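PDB 6E0O: cGAS/DncV-like nucleotidyltransferase in E. coli homolog from Elizabethkingia meningoseptica ATCC 13253 = NBRC 12535, which synthesises cyclic dinucleotide second messengers, probably including cyclic di-AMP, from nucleoside triphosphates with magnesium as cofactor in a CBASS antiphage defence system. Local coordinates for residues K181-I195 and V223-Y236. Residues are numbered along the deposited sequence; the frame is centred on the assembly and turned at random.
Sequences KTNQTYRLYKRMVRI and VYNVPNNQFISGNY
The ammonium group of K181 is a worked example of one buried lysine gathering oxygens from the end of helix 216-224 and the loop that follows. With CG anti to the backbone N (chi1 -173°) and the chain straight until it bends at chi4, NZ reaches V226 O and N228 OD1, each at 2.7 Å and nearly along the C=O axis, and bonds weakly to Y224 O. The N228 amide is used at both ends, since ND2 gives a hydrogen bond to Q184 OE1 (3.1 Å), arriving above the carbonyl plane. F231 fills the middle: T185 CG2 meets its CD1 at 3.7 Å, L188 CB lies by CD2, and M192 CG comes at the ring edge. On one flank Y224 turns its edge to the face of Y189 in a T-shaped pair, while the Y189 hydroxyl is hydrogen-bonded to the backbone O of E220. On the other, S233 CB sits over the centre of the Y186 ring, and L188 CD2 over a face of Y236; the R191 guanidinium plane is 7° from that ring's, with NH1 2.9 Å from Y236 OH. The contact packs the junction of helices 171-184 and 188-205 against the connection from helix 216-224 to helix 236-252, with I9 of helix 5-11 touching Y236.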
loop_
_atom_site.group_PDB
_atom_site.type_symbol
_atom_site.label_atom_id
_atom_site.label_comp_id
_atom_site.label_asym_id
_atom_site.label_seq_id
_atom_site.Cartn_x
_atom_site.Cartn_y
_atom_site.Cartn_z
ATOM N N LYS A 181 -1.006 15.243 -1.878
ATOM C CA LYS A 181 -1.204 15.661 -0.496
ATOM C C LYS A 181 0.127 15.883 0.206
ATOM O O LYS A 181 0.295 16.868 0.941
ATOM C CB LYS A 181 -2.059 14.670 0.283
ATOM C CG LYS A 181 -2.410 15.206 1.665
ATOM C CD LYS A 181 -3.204 14.199 2.462
ATOM C CE LYS A 181 -3.619 14.725 3.831
ATOM N NZ LYS A 181 -4.728 15.712 3.703
ATOM N N THR A 182 1.099 14.988 0.002
ATOM C CA THR A 182 2.381 15.206 0.667
ATOM C C THR A 182 3.041 16.479 0.153
ATOM O O THR A 182 3.646 17.231 0.923
ATOM C CB THR A 182 3.272 13.962 0.577
ATOM O OG1 THR A 182 3.896 13.796 1.860
ATOM C CG2 THR A 182 4.308 14.043 -0.494
ATOM N N ASN A 183 2.883 16.765 -1.131
ATOM C CA ASN A 183 3.445 17.993 -1.678
ATOM C C ASN A 183 2.806 19.240 -1.094
ATOM O O ASN A 183 3.453 20.290 -1.074
ATOM C CB ASN A 183 3.327 17.982 -3.200
ATOM C CG ASN A 183 4.265 16.977 -3.857
ATOM O OD1 ASN A 183 5.156 16.425 -3.216
ATOM N ND2 ASN A 183 4.062 16.740 -5.140
ATOM N N GLN A 184 1.571 19.144 -0.610
ATOM C CA GLN A 184 0.864 20.289 -0.057
ATOM C C GLN A 184 1.003 20.421 1.449
ATOM O O GLN A 184 0.561 21.431 2.003
ATOM C CB GLN A 184 -0.626 20.167 -0.352
ATOM C CG GLN A 184 -0.992 20.318 -1.799
ATOM C CD GLN A 184 -2.406 19.878 -2.068
ATOM O OE1 GLN A 184 -2.961 19.051 -1.339
ATOM N NE2 GLN A 184 -3.000 20.417 -3.116
ATOM N N THR A 185 1.569 19.435 2.129
ATOM C CA THR A 185 1.619 19.409 3.583
ATOM C C THR A 185 3.048 19.450 4.109
ATOM O O THR A 185 3.350 18.859 5.146
ATOM C CB THR A 185 0.890 18.184 4.134
ATOM O OG1 THR A 185 1.420 16.992 3.529
ATOM C CG2 THR A 185 -0.602 18.284 3.900
ATOM N N TYR A 186 3.938 20.155 3.419
ATOM C CA TYR A 186 5.325 20.257 3.856
ATOM C C TYR A 186 5.977 18.879 3.934
ATOM O O TYR A 186 6.867 18.643 4.757
ATOM C CB TYR A 186 5.426 20.995 5.195
ATOM C CG TYR A 186 4.636 22.277 5.217
ATOM C CD1 TYR A 186 5.088 23.403 4.542
ATOM C CD2 TYR A 186 3.434 22.363 5.903
ATOM C CE1 TYR A 186 4.372 24.577 4.554
ATOM C CE2 TYR A 186 2.708 23.539 5.921
ATOM C CZ TYR A 186 3.188 24.643 5.242
ATOM O OH TYR A 186 2.482 25.820 5.245
ATOM N N ARG A 187 5.526 17.952 3.081
ATOM C CA ARG A 187 6.013 16.576 3.020
ATOM C C ARG A 187 5.613 15.774 4.252
ATOM O O ARG A 187 6.060 14.636 4.429
ATOM C CB ARG A 187 7.519 16.524 2.734
ATOM C CG ARG A 187 7.914 17.466 1.573
ATOM C CD ARG A 187 9.179 17.011 0.820
ATOM N NE ARG A 187 8.952 15.658 0.331
ATOM C CZ ARG A 187 8.165 15.338 -0.691
ATOM N NH1 ARG A 187 7.543 16.274 -1.402
ATOM N NH2 ARG A 187 7.982 14.064 -0.995
ATOM N N LEU A 188 4.710 16.302 5.075
ATOM C CA LEU A 188 4.375 15.643 6.328
ATOM C C LEU A 188 3.326 14.547 6.174
ATOM O O LEU A 188 3.286 13.656 7.017
ATOM C CB LEU A 188 3.970 16.673 7.385
ATOM C CG LEU A 188 5.118 17.581 7.826
ATOM C CD1 LEU A 188 4.567 18.748 8.627
ATOM C CD2 LEU A 188 6.148 16.812 8.635
ATOM N N TYR A 189 2.498 14.561 5.123
ATOM C CA TYR A 189 1.512 13.490 4.972
ATOM C C TYR A 189 2.196 12.113 4.993
ATOM O O TYR A 189 1.882 11.250 5.825
ATOM C CB TYR A 189 0.661 13.682 3.699
ATOM C CG TYR A 189 -0.067 12.413 3.310
ATOM C CD1 TYR A 189 -0.949 11.803 4.192
ATOM C CD2 TYR A 189 0.163 11.803 2.086
ATOM C CE1 TYR A 189 -1.574 10.626 3.869
ATOM C CE2 TYR A 189 -0.468 10.613 1.755
ATOM C CZ TYR A 189 -1.336 10.034 2.647
ATOM O OH TYR A 189 -1.947 8.846 2.311
ATOM N N LYS A 190 3.155 11.885 4.086
ATOM C CA LYS A 190 3.770 10.561 4.037
ATOM C C LYS A 190 4.680 10.321 5.233
ATOM O O LYS A 190 4.833 9.182 5.672
ATOM C CB LYS A 190 4.520 10.335 2.723
ATOM C CG LYS A 190 3.578 10.212 1.536
ATOM C CD LYS A 190 4.281 9.831 0.258
ATOM C CE LYS A 190 3.279 9.698 -0.879
ATOM N NZ LYS A 190 3.985 9.346 -2.141
ATOM N N ARG A 191 5.291 11.379 5.771
ATOM C CA ARG A 191 6.121 11.230 6.963
ATOM C C ARG A 191 5.296 10.754 8.150
ATOM O O ARG A 191 5.747 9.898 8.917
ATOM C CB ARG A 191 6.856 12.541 7.239
ATOM C CG ARG A 191 7.951 12.742 6.224
ATOM C CD ARG A 191 8.636 14.068 6.318
ATOM N NE ARG A 191 9.494 14.240 5.148
ATOM C CZ ARG A 191 10.231 15.311 4.918
ATOM N NH1 ARG A 191 10.226 16.303 5.793
ATOM N NH2 ARG A 191 10.952 15.388 3.813
ATOM N N MET A 192 4.070 11.266 8.288
ATOM C CA MET A 192 3.178 10.807 9.346
ATOM C C MET A 192 2.700 9.377 9.096
ATOM O O MET A 192 2.609 8.580 10.036
ATOM C CB MET A 192 1.994 11.764 9.466
ATOM C CG MET A 192 2.392 13.137 9.993
ATOM S SD MET A 192 3.063 13.086 11.674
ATOM C CE MET A 192 4.565 14.041 11.502
ATOM N N VAL A 193 2.413 9.025 7.836
ATOM C CA VAL A 193 2.095 7.636 7.513
ATOM C C VAL A 193 3.234 6.729 7.955
ATOM O O VAL A 193 3.019 5.683 8.580
ATOM C CB VAL A 193 1.812 7.478 6.010
ATOM C CG1 VAL A 193 1.794 5.998 5.611
ATOM C CG2 VAL A 193 0.509 8.148 5.624
ATOM N N ARG A 194 4.469 7.106 7.612
ATOM C CA ARG A 194 5.611 6.273 7.971
ATOM C C ARG A 194 5.742 6.132 9.483
ATOM O O ARG A 194 6.000 5.034 9.987
ATOM C CB ARG A 194 6.884 6.814 7.333
ATOM C CG ARG A 194 6.857 6.707 5.820
ATOM C CD ARG A 194 8.194 7.179 5.226
ATOM N NE ARG A 194 8.029 7.675 3.867
ATOM C CZ ARG A 194 8.253 8.927 3.475
ATOM N NH1 ARG A 194 8.682 9.853 4.328
ATOM N NH2 ARG A 194 8.056 9.254 2.210
ATOM N N ILE A 195 5.581 7.226 10.232
ATOM C CA ILE A 195 5.659 7.124 11.689
ATOM C C ILE A 195 4.624 6.134 12.208
ATOM O O ILE A 195 4.916 5.288 13.057
ATOM C CB ILE A 195 5.487 8.503 12.351
ATOM C CG1 ILE A 195 6.700 9.387 12.100
ATOM C CG2 ILE A 195 5.246 8.334 13.851
ATOM C CD1 ILE A 195 6.455 10.851 12.423
ATOM N N VAL A 223 -4.762 8.761 7.388
ATOM C CA VAL A 223 -4.022 10.016 7.460
ATOM C C VAL A 223 -4.411 10.928 6.302
ATOM O O VAL A 223 -4.409 12.157 6.444
ATOM C CB VAL A 223 -2.507 9.745 7.526
ATOM C CG1 VAL A 223 -1.745 11.044 7.671
ATOM C CG2 VAL A 223 -2.174 8.807 8.680
ATOM N N TYR A 224 -4.759 10.348 5.155
ATOM C CA TYR A 224 -5.124 11.130 3.983
ATOM C C TYR A 224 -6.319 12.028 4.268
ATOM O O TYR A 224 -6.431 13.116 3.690
ATOM C CB TYR A 224 -5.435 10.187 2.804
ATOM C CG TYR A 224 -5.778 10.935 1.535
ATOM C CD1 TYR A 224 -4.777 11.478 0.749
ATOM C CD2 TYR A 224 -7.094 11.133 1.140
ATOM C CE1 TYR A 224 -5.076 12.194 -0.393
ATOM C CE2 TYR A 224 -7.396 11.841 0.004
ATOM C CZ TYR A 224 -6.389 12.363 -0.757
ATOM O OH TYR A 224 -6.696 13.074 -1.890
ATOM N N ASN A 225 -7.227 11.592 5.137
ATOM C CA ASN A 225 -8.440 12.347 5.424
ATOM C C ASN A 225 -8.248 13.417 6.490
ATOM O O ASN A 225 -9.186 14.177 6.762
ATOM C CB ASN A 225 -9.582 11.397 5.796
ATOM C CG ASN A 225 -10.153 10.674 4.586
ATOM O OD1 ASN A 225 -11.144 11.105 3.996
ATOM N ND2 ASN A 225 -9.525 9.568 4.205
ATOM N N VAL A 226 -7.066 13.511 7.079
ATOM C CA VAL A 226 -6.783 14.620 7.998
ATOM C C VAL A 226 -6.590 15.877 7.186
ATOM O O VAL A 226 -5.772 15.886 6.241
ATOM C CB VAL A 226 -5.534 14.302 8.828
ATOM C CG1 VAL A 226 -5.154 15.497 9.699
ATOM C CG2 VAL A 226 -5.754 13.067 9.681
ATOM N N PRO A 227 -7.293 16.980 7.466
ATOM C CA PRO A 227 -7.159 18.173 6.631
ATOM C C PRO A 227 -5.728 18.688 6.586
ATOM O O PRO A 227 -4.977 18.595 7.558
ATOM C CB PRO A 227 -8.098 19.186 7.288
ATOM C CG PRO A 227 -9.155 18.320 7.940
ATOM C CD PRO A 227 -8.369 17.139 8.473
ATOM N N ASN A 228 -5.368 19.244 5.430
ATOM C CA ASN A 228 -4.012 19.732 5.224
ATOM C C ASN A 228 -3.577 20.721 6.299
ATOM O O ASN A 228 -2.392 20.763 6.642
ATOM C CB ASN A 228 -3.906 20.403 3.855
ATOM C CG ASN A 228 -3.833 19.409 2.717
ATOM O OD1 ASN A 228 -3.848 18.190 2.919
ATOM N ND2 ASN A 228 -3.747 19.927 1.502
ATOM N N ASN A 229 -4.503 21.534 6.823
ATOM C CA ASN A 229 -4.124 22.559 7.792
ATOM C C ASN A 229 -3.783 21.989 9.169
ATOM O O ASN A 229 -3.454 22.769 10.067
ATOM C CB ASN A 229 -5.179 23.666 7.880
ATOM C CG ASN A 229 -6.468 23.215 8.526
ATOM O OD1 ASN A 229 -6.598 22.093 9.000
ATOM N ND2 ASN A 229 -7.441 24.121 8.561
ATOM N N GLN A 230 -3.818 20.664 9.350
ATOM C CA GLN A 230 -3.354 20.041 10.583
ATOM C C GLN A 230 -1.870 19.705 10.539
ATOM O O GLN A 230 -1.304 19.316 11.565
ATOM C CB GLN A 230 -4.121 18.740 10.844
ATOM C CG GLN A 230 -5.608 18.905 10.992
ATOM C CD GLN A 230 -5.962 19.653 12.252
ATOM O OE1 GLN A 230 -5.481 19.329 13.341
ATOM N NE2 GLN A 230 -6.802 20.670 12.115
ATOM N N PHE A 231 -1.238 19.804 9.372
ATOM C CA PHE A 231 0.169 19.458 9.211
ATOM C C PHE A 231 0.992 20.731 9.377
ATOM O O PHE A 231 0.858 21.675 8.595
ATOM C CB PHE A 231 0.376 18.789 7.848
ATOM C CG PHE A 231 -0.372 17.479 7.705
ATOM C CD1 PHE A 231 -1.705 17.467 7.340
ATOM C CD2 PHE A 231 0.254 16.269 7.948
ATOM C CE1 PHE A 231 -2.405 16.284 7.213
ATOM C CE2 PHE A 231 -0.442 15.071 7.821
ATOM C CZ PHE A 231 -1.773 15.082 7.453
ATOM N N ILE A 232 1.814 20.762 10.419
ATOM C CA ILE A 232 2.492 21.976 10.857
ATOM C C ILE A 232 3.942 21.884 10.420
ATOM O O ILE A 232 4.703 21.053 10.927
ATOM C CB ILE A 232 2.411 22.145 12.376
ATOM C CG1 ILE A 232 0.971 22.116 12.855
ATOM C CG2 ILE A 232 3.123 23.437 12.803
ATOM C CD1 ILE A 232 0.891 21.912 14.356
ATOM N N SER A 233 4.338 22.762 9.509
ATOM C CA SER A 233 5.694 22.742 8.993
ATOM C C SER A 233 6.698 22.741 10.136
ATOM O O SER A 233 6.637 23.580 11.038
ATOM C CB SER A 233 5.910 23.977 8.121
ATOM O OG SER A 233 7.231 24.017 7.625
ATOM N N GLY A 234 7.621 21.786 10.092
ATOM C CA GLY A 234 8.705 21.745 11.045
ATOM C C GLY A 234 8.348 21.317 12.446
ATOM O O GLY A 234 9.202 21.408 13.334
ATOM N N ASN A 235 7.124 20.854 12.690
ATOM C CA ASN A 235 6.734 20.424 14.034
ATOM C C ASN A 235 6.146 19.022 13.941
ATOM O O ASN A 235 4.938 18.849 13.768
ATOM C CB ASN A 235 5.773 21.394 14.707
ATOM C CG ASN A 235 5.645 21.124 16.188
ATOM O OD1 ASN A 235 5.851 19.995 16.637
ATOM N ND2 ASN A 235 5.323 22.160 16.959
ATOM N N TYR A 236 7.014 18.020 14.064
ATOM C CA TYR A 236 6.571 16.642 13.906
ATOM C C TYR A 236 5.739 16.204 15.100
ATOM O O TYR A 236 4.741 15.496 14.935
ATOM C CB TYR A 236 7.777 15.718 13.737
ATOM C CG TYR A 236 8.448 15.818 12.392
ATOM C CD1 TYR A 236 9.108 16.972 12.007
ATOM C CD2 TYR A 236 8.430 14.749 11.509
ATOM C CE1 TYR A 236 9.727 17.060 10.777
ATOM C CE2 TYR A 236 9.054 14.825 10.285
ATOM C CZ TYR A 236 9.692 15.984 9.923
ATOM O OH TYR A 236 10.311 16.049 8.706
HETATM O O HOH W 1 7.952 19.827 7.449
#